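Long-range contacts in beta-galactosidase/beta-glucuronidase (Faecalibacterium prausnitzii L2-6, PDB 6MVF), which binds flavin mononucleotide and, as a member of glycoside hydrolase family 2, probably hydrolyses beta-glucuronides or beta-galactosides: residues 91-96 against 117-122; 400-405 against 432-437; 578-583 against 601-606. All blocks are in the same frame, centred on the assembly; numbering follows the deposited sequence.

Contact 1. Residues 91-96 against 117-122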
# COMPACT_ATOMS: atom_id res chain seq x y z
N VAL A 91 -6.16 -30.04 6.42
CA VAL A 91 -5.68 -29.10 7.43
C VAL A 91 -4.16 -29.17 7.41
O VAL A 91 -3.57 -30.25 7.32
CB VAL A 91 -6.24 -29.38 8.84
CG1 VAL A 91 -5.96 -30.79 9.29
CG2 VAL A 91 -5.65 -28.42 9.82
N GLU A 92 -3.52 -28.00 7.45
CA GLU A 92 -2.07 -27.88 7.41
C GLU A 92 -1.61 -27.13 8.65
O GLU A 92 -1.92 -25.95 8.82
CB GLU A 92 -1.64 -27.17 6.13
CG GLU A 92 -0.20 -26.73 6.10
CD GLU A 92 0.17 -26.09 4.77
OE1 GLU A 92 0.57 -26.84 3.84
OE2 GLU A 92 0.06 -24.83 4.66
N VAL A 93 -0.89 -27.83 9.54
CA VAL A 93 -0.25 -27.24 10.71
C VAL A 93 1.20 -26.94 10.35
O VAL A 93 1.93 -27.84 9.92
CB VAL A 93 -0.33 -28.18 11.93
CG1 VAL A 93 0.40 -27.57 13.13
CG2 VAL A 93 -1.78 -28.52 12.27
N LEU A 94 1.63 -25.69 10.52
CA LEU A 94 2.98 -25.33 10.07
C LEU A 94 4.04 -25.69 11.10
O LEU A 94 5.22 -25.73 10.74
CB LEU A 94 3.06 -23.84 9.70
CG LEU A 94 2.13 -23.42 8.54
CD1 LEU A 94 2.07 -21.88 8.35
CD2 LEU A 94 2.50 -24.13 7.25
N ALA A 95 3.63 -25.93 12.35
CA ALA A 95 4.45 -26.48 13.42
C ALA A 95 3.62 -26.62 14.70
O ALA A 95 2.79 -25.75 15.02
CB ALA A 95 5.70 -25.62 13.69
N ALA A 96 3.82 -27.70 15.43
CA ALA A 96 3.13 -27.91 16.70
C ALA A 96 4.16 -28.43 17.70
O ALA A 96 4.57 -29.60 17.63
CB ALA A 96 1.96 -28.89 16.54
N SER A 117 8.25 -28.87 12.10
CA SER A 117 8.00 -29.18 10.71
C SER A 117 6.50 -29.20 10.41
O SER A 117 5.67 -29.42 11.30
CB SER A 117 8.64 -30.52 10.29
OG SER A 117 8.54 -31.49 11.30
N ILE A 118 6.18 -28.93 9.14
CA ILE A 118 4.81 -28.90 8.66
C ILE A 118 4.27 -30.32 8.64
O ILE A 118 4.98 -31.28 8.29
CB ILE A 118 4.77 -28.26 7.25
CG1 ILE A 118 5.23 -26.81 7.30
CG2 ILE A 118 3.39 -28.34 6.61
CD1 ILE A 118 5.69 -26.29 5.96
N PHE A 119 3.02 -30.48 9.04
CA PHE A 119 2.35 -31.75 8.79
C PHE A 119 0.91 -31.46 8.37
O PHE A 119 0.34 -30.43 8.75
CB PHE A 119 2.43 -32.68 10.00
CG PHE A 119 1.80 -32.12 11.24
CD1 PHE A 119 2.53 -31.31 12.09
CD2 PHE A 119 0.49 -32.43 11.56
CE1 PHE A 119 1.95 -30.81 13.25
CE2 PHE A 119 -0.09 -31.93 12.70
CZ PHE A 119 0.63 -31.13 13.55
N ARG A 120 0.35 -32.36 7.55
CA ARG A 120 -0.98 -32.18 6.97
C ARG A 120 -1.84 -33.41 7.22
O ARG A 120 -1.34 -34.49 7.56
CB ARG A 120 -0.93 -31.89 5.47
CG ARG A 120 -0.00 -30.78 5.10
CD ARG A 120 -0.23 -30.33 3.68
NE ARG A 120 0.82 -29.41 3.25
CZ ARG A 120 1.89 -29.77 2.55
NH1 ARG A 120 2.06 -31.04 2.17
NH2 ARG A 120 2.79 -28.84 2.23
N ALA A 121 -3.14 -33.23 7.00
CA ALA A 121 -4.12 -34.30 7.19
C ALA A 121 -5.31 -34.09 6.26
O ALA A 121 -5.87 -32.99 6.20
CB ALA A 121 -4.59 -34.35 8.65
N ASP A 122 -5.67 -35.15 5.52
CA ASP A 122 -6.86 -35.14 4.66
C ASP A 122 -8.10 -35.29 5.54
O ASP A 122 -8.43 -36.38 6.00
CB ASP A 122 -6.73 -36.26 3.62
CG ASP A 122 -7.90 -36.32 2.63
OD1 ASP A 122 -8.87 -35.53 2.77
OD2 ASP A 122 -7.85 -37.16 1.70
O HOH W 1 5.73 -29.51 14.28
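Arg120 and Glu92 face each other across neighbouring antiparallel strands 88-93 and 119-122, the latter outermost in the four-stranded sheet of the family 2 sugar-binding domain. They form a non-hydrogen-bonded pair, and their side chains run the same way off the sheet. Starting at CB, Arg120 lies near Val91 O; its CG comes 4.1 Å from Glu92 CB, and CD passes by Glu92 OE1. The chain stays extended to NE, with CG anti to the carbonyl carbon (chi1 -51°), which carries the guanidinium to the carboxylate. Arg120 NE donates an almost straight bond (177°) to the anti lone pair of Glu92 OE1, 2.6 Å away, in a salt bridge whose flat groups are turned 45° apart. NH2 adds a weak bond to the same oxygen and also reaches Gly180 O, while NH1 bonds Leu175 O; the side chain lies about 7 Å from the bound FMN. A leucine here would probably leave Glu92 OE1 without its charge mate and both carbonyls without this donor. A water links Ala96 N to Ser117 O. On the opposite sheet face, Val93 CB sits over the Phe119 ring, 3.8 Å from its centroid, in a CH-pi contact, while Ala96 CB meets the ring edge at CE1.

Contact 2. Residues 400-405 against 432-437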
# COMPACT_ATOMS: atom_id res chain seq x y z
N ILE A 400 26.23 -34.15 20.45
CA ILE A 400 25.54 -35.37 20.85
C ILE A 400 26.34 -36.20 21.88
O ILE A 400 25.77 -37.08 22.55
CB ILE A 400 25.20 -36.20 19.59
CG1 ILE A 400 24.03 -37.15 19.89
CG2 ILE A 400 26.41 -36.96 19.07
CD1 ILE A 400 22.87 -36.50 20.64
N LEU A 401 27.63 -35.92 22.07
CA LEU A 401 28.42 -36.67 23.05
C LEU A 401 28.31 -36.13 24.47
O LEU A 401 28.98 -36.66 25.36
CB LEU A 401 29.91 -36.68 22.68
CG LEU A 401 30.35 -37.35 21.39
CD1 LEU A 401 31.85 -37.45 21.38
CD2 LEU A 401 29.69 -38.69 21.23
N ILE A 402 27.53 -35.07 24.70
CA ILE A 402 27.40 -34.58 26.07
C ILE A 402 26.87 -35.69 26.97
O ILE A 402 27.30 -35.82 28.13
CB ILE A 402 26.51 -33.33 26.11
CG1 ILE A 402 27.34 -32.08 25.80
CG2 ILE A 402 25.84 -33.16 27.48
CD1 ILE A 402 26.48 -30.86 25.47
N GLY A 403 25.99 -36.53 26.45
CA GLY A 403 25.36 -37.63 27.16
C GLY A 403 26.12 -38.94 27.10
O GLY A 403 25.62 -39.96 27.60
N GLY A 404 27.31 -38.94 26.50
CA GLY A 404 28.15 -40.12 26.40
C GLY A 404 28.00 -40.87 25.09
O GLY A 404 26.88 -41.02 24.58
N ILE A 405 29.13 -41.35 24.55
CA ILE A 405 29.10 -42.10 23.30
C ILE A 405 28.59 -43.51 23.55
O ILE A 405 28.75 -44.09 24.63
CB ILE A 405 30.49 -42.13 22.64
CG1 ILE A 405 30.36 -42.44 21.16
CG2 ILE A 405 31.39 -43.18 23.28
CD1 ILE A 405 31.58 -42.04 20.37
N ALA A 432 28.02 -30.74 14.38
CA ALA A 432 28.60 -29.82 15.36
C ALA A 432 29.03 -30.60 16.59
O ALA A 432 28.20 -31.20 17.28
CB ALA A 432 27.60 -28.71 15.72
N HIS A 433 30.34 -30.61 16.85
CA HIS A 433 30.89 -31.35 17.99
C HIS A 433 30.93 -30.50 19.25
O HIS A 433 31.20 -29.29 19.20
CB HIS A 433 32.31 -31.83 17.67
CG HIS A 433 32.40 -32.78 16.52
ND1 HIS A 433 31.78 -34.01 16.52
CD2 HIS A 433 33.07 -32.69 15.35
CE1 HIS A 433 32.05 -34.63 15.38
NE2 HIS A 433 32.83 -33.85 14.65
N VAL A 434 30.67 -31.14 20.40
CA VAL A 434 30.95 -30.50 21.68
C VAL A 434 32.46 -30.30 21.85
O VAL A 434 33.28 -30.99 21.23
CB VAL A 434 30.34 -31.30 22.85
CG1 VAL A 434 31.10 -32.60 23.08
CG2 VAL A 434 30.28 -30.46 24.14
N SER A 435 32.82 -29.33 22.70
CA SER A 435 34.20 -28.88 22.77
C SER A 435 35.17 -30.01 23.10
O SER A 435 36.26 -30.09 22.52
CB SER A 435 34.32 -27.77 23.81
OG SER A 435 35.58 -27.14 23.73
N HIS A 436 34.78 -30.90 24.01
CA HIS A 436 35.69 -31.93 24.50
C HIS A 436 35.67 -33.20 23.65
O HIS A 436 36.25 -34.21 24.06
CB HIS A 436 35.37 -32.27 25.96
CG HIS A 436 33.99 -32.84 26.19
ND1 HIS A 436 32.93 -32.08 26.61
CD2 HIS A 436 33.53 -34.12 26.10
CE1 HIS A 436 31.86 -32.85 26.75
NE2 HIS A 436 32.20 -34.09 26.45
N THR A 437 35.03 -33.16 22.48
CA THR A 437 34.97 -34.32 21.60
C THR A 437 36.38 -34.77 21.24
O THR A 437 37.19 -33.95 20.76
CB THR A 437 34.20 -33.99 20.32
OG1 THR A 437 32.82 -33.75 20.63
CG2 THR A 437 34.30 -35.13 19.30
O HOH W 2 27.09 -33.61 17.73
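Ile402 and Val434 make the closest approach between two loops at the C-terminal ends of neighbouring parallel strands, 391-398 and 428-433, of the TIM barrel. Ile402 CG1 lies 3.7 Å from Val434 CG2, the branches meeting at a slant. Alongside, Leu401 reaches across to Thr437: its CD1 is 3.9 Å from Thr437 OG1 and about as near to CG2, the two side chains crossing at roughly a right angle. No direct hydrogen bond joins the two segments, so van der Waals touches and one bridging water hold them together.

The next shell is what fixes them. Val434 to Thr437 is a type I beta turn, and Val434 O is gripped twice from the same face of its plane, by Thr437 N and by Thr437 OG1 at 2.9 Å. The hydroxyl gets there because OG1 lies beside its own backbone N (chi1 -67°). Val434 CG1 in turn sits over the centre of the His436 ring. On the other loop, Gly404 N closes back on Leu401 O, and Leu401 also packs on Leu409 of helix 407-423. Where the strands run out, the water spans the gap, accepting from Ile400 N at 2.9 Å and donating to Ala432 O at 2.7 Å.

Contact 3. Residues 578-583 against 601-606; sequences DPMVHI and YSNQDT
The Asn603 amide is the flat group that clamps the end of this antiparallel strand pair, 581-583 with 601-602, to the 578-580 run leading into it. Over one face of the amide, offset toward its nitrogen, lies Met580 CG, 3.6 Å from Asn603 ND2. At the edge, ND2 donates to Asp578 O at 2.8 Å, with that oxygen nearly in the amide plane although the donor stands above the carbonyl plane of Asp578. The other corner, Asn603 OD1, accepts from Met580 N at 3.0 Å. One amide thus bonds two backbone groups two residues apart, and ND2 also reaches Ala576 O just upstream. Its CG lies between backbone N and carbonyl carbon (chi1 55°), which turns the amide back over the first segment.

The other flat groups, the rings of His582 and Tyr601, extend side by side from the hydrogen-bonded pair and meet obliquely, His582 ND1 being 4.2 Å from Tyr601 CD2. That face of the sheet packs on helix 566-575: Tyr569 stacks on His582, and Val570 touches Tyr601, whose hydroxyl bonds Glu515. Val581 and Ser602 point to the opposite face, where Val581 meets Val645 and Asp647.

In the backbone, His582 and Tyr601 exchange two bonds, N to O in both directions. After Ser602 the second segment leaves the strand; at Asn603 a weak backbone bond from N to Met580 O remains, and side chains do most of the bonding. Gln604 folds its amide against Pro579, with NE2 near CB. Ser602 OG works in both roles at the bend: it donates to Met580 O at 2.8 Å, in the carbonyl plane, and accepts from Gln604 N at 3.0 Å, closing an ST turn.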
# COMPACT_ATOMS: atom_id res chain seq x y z
N ASP A 578 29.92 -1.44 3.20
CA ASP A 578 29.51 -0.04 3.32
C ASP A 578 30.40 0.63 4.36
O ASP A 578 30.65 0.05 5.43
CB ASP A 578 28.04 0.08 3.72
CG ASP A 578 27.06 -0.24 2.57
OD1 ASP A 578 27.50 -0.55 1.44
OD2 ASP A 578 25.83 -0.18 2.81
N PRO A 579 30.95 1.81 4.07
CA PRO A 579 31.87 2.45 5.03
C PRO A 579 31.19 2.74 6.36
O PRO A 579 30.05 3.21 6.40
CB PRO A 579 32.29 3.74 4.32
CG PRO A 579 32.18 3.41 2.87
CD PRO A 579 31.04 2.41 2.73
N MET A 580 31.87 2.41 7.46
CA MET A 580 31.32 2.62 8.79
C MET A 580 32.46 2.96 9.75
O MET A 580 33.62 2.61 9.53
CB MET A 580 30.51 1.40 9.27
CG MET A 580 31.26 0.04 9.26
SD MET A 580 32.45 -0.12 10.62
CE MET A 580 31.41 -0.33 12.07
N VAL A 581 32.10 3.65 10.82
CA VAL A 581 33.03 3.96 11.90
C VAL A 581 32.23 4.04 13.19
O VAL A 581 31.19 4.71 13.25
CB VAL A 581 33.83 5.26 11.63
CG1 VAL A 581 32.93 6.47 11.61
CG2 VAL A 581 34.94 5.42 12.66
N HIS A 582 32.71 3.33 14.22
CA HIS A 582 31.95 3.12 15.45
C HIS A 582 32.86 3.27 16.66
O HIS A 582 33.87 2.57 16.77
CB HIS A 582 31.30 1.73 15.48
CG HIS A 582 30.46 1.49 16.69
ND1 HIS A 582 30.95 0.89 17.84
CD2 HIS A 582 29.16 1.77 16.94
CE1 HIS A 582 29.99 0.81 18.73
NE2 HIS A 582 28.89 1.32 18.21
N ILE A 583 32.48 4.17 17.56
CA ILE A 583 33.15 4.33 18.84
C ILE A 583 32.51 3.39 19.85
O ILE A 583 31.31 3.49 20.15
CB ILE A 583 33.11 5.78 19.34
CG1 ILE A 583 33.73 6.73 18.30
CG2 ILE A 583 33.87 5.88 20.66
CD1 ILE A 583 33.42 8.19 18.53
N TYR A 601 36.05 1.01 16.06
CA TYR A 601 35.99 0.01 15.00
C TYR A 601 35.64 0.68 13.68
O TYR A 601 34.76 1.54 13.64
CB TYR A 601 34.95 -1.06 15.32
CG TYR A 601 35.14 -1.70 16.67
CD1 TYR A 601 36.41 -2.11 17.08
CD2 TYR A 601 34.08 -1.89 17.53
CE1 TYR A 601 36.60 -2.71 18.30
CE2 TYR A 601 34.27 -2.49 18.78
CZ TYR A 601 35.54 -2.90 19.14
OH TYR A 601 35.76 -3.50 20.36
N SER A 602 36.33 0.29 12.61
CA SER A 602 36.06 0.88 11.30
C SER A 602 36.55 -0.06 10.21
O SER A 602 37.55 -0.76 10.37
CB SER A 602 36.74 2.25 11.16
OG SER A 602 36.36 2.81 9.92
N ASN A 603 35.83 -0.07 9.09
CA ASN A 603 36.35 -0.71 7.89
C ASN A 603 37.16 0.25 7.02
O ASN A 603 37.62 -0.13 5.95
CB ASN A 603 35.23 -1.41 7.09
CG ASN A 603 34.10 -0.50 6.73
OD1 ASN A 603 34.21 0.74 6.75
ND2 ASN A 603 32.98 -1.10 6.37
N GLN A 604 37.34 1.48 7.47
CA GLN A 604 38.39 2.34 6.96
C GLN A 604 39.68 2.04 7.70
O GLN A 604 39.68 1.41 8.77
CB GLN A 604 38.02 3.81 7.15
CG GLN A 604 36.58 4.11 6.81
CD GLN A 604 36.28 3.97 5.33
OE1 GLN A 604 36.24 4.96 4.61
NE2 GLN A 604 36.03 2.75 4.89
N ASP A 605 40.80 2.48 7.14
CA ASP A 605 42.08 2.17 7.75
C ASP A 605 42.69 3.34 8.52
O ASP A 605 43.70 3.15 9.20
CB ASP A 605 43.06 1.68 6.69
CG ASP A 605 42.59 0.42 6.01
OD1 ASP A 605 42.04 -0.47 6.72
OD2 ASP A 605 42.76 0.32 4.77
N THR A 606 42.10 4.53 8.45
CA THR A 606 42.64 5.67 9.16
C THR A 606 41.51 6.36 9.90
O THR A 606 40.48 6.67 9.31
CB THR A 606 43.34 6.64 8.23
OG1 THR A 606 44.44 5.96 7.59
CG2 THR A 606 43.89 7.83 9.03

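In the fold
The three contacts follow one another along the chain without overlapping, and each belongs to a different part of the molecule. Contact 1 is in the sugar-binding domain, contact 2 at the rim of the TIM barrel and contact 3 in the three-stranded sheet that follows the barrel. Their centres are about 33 Å (1 to 2), 39 Å (2 to 3) and 47 Å (1 to 3) apart, and nearest atoms stay at least about 18 Å away, so none touches another. Contacts 1 and 3 fall on opposite sides of the chain's centre. Each thus joins segments within a separate module of a multidomain chain, with FMN bound near contact 1 and away from contacts 2 and 3.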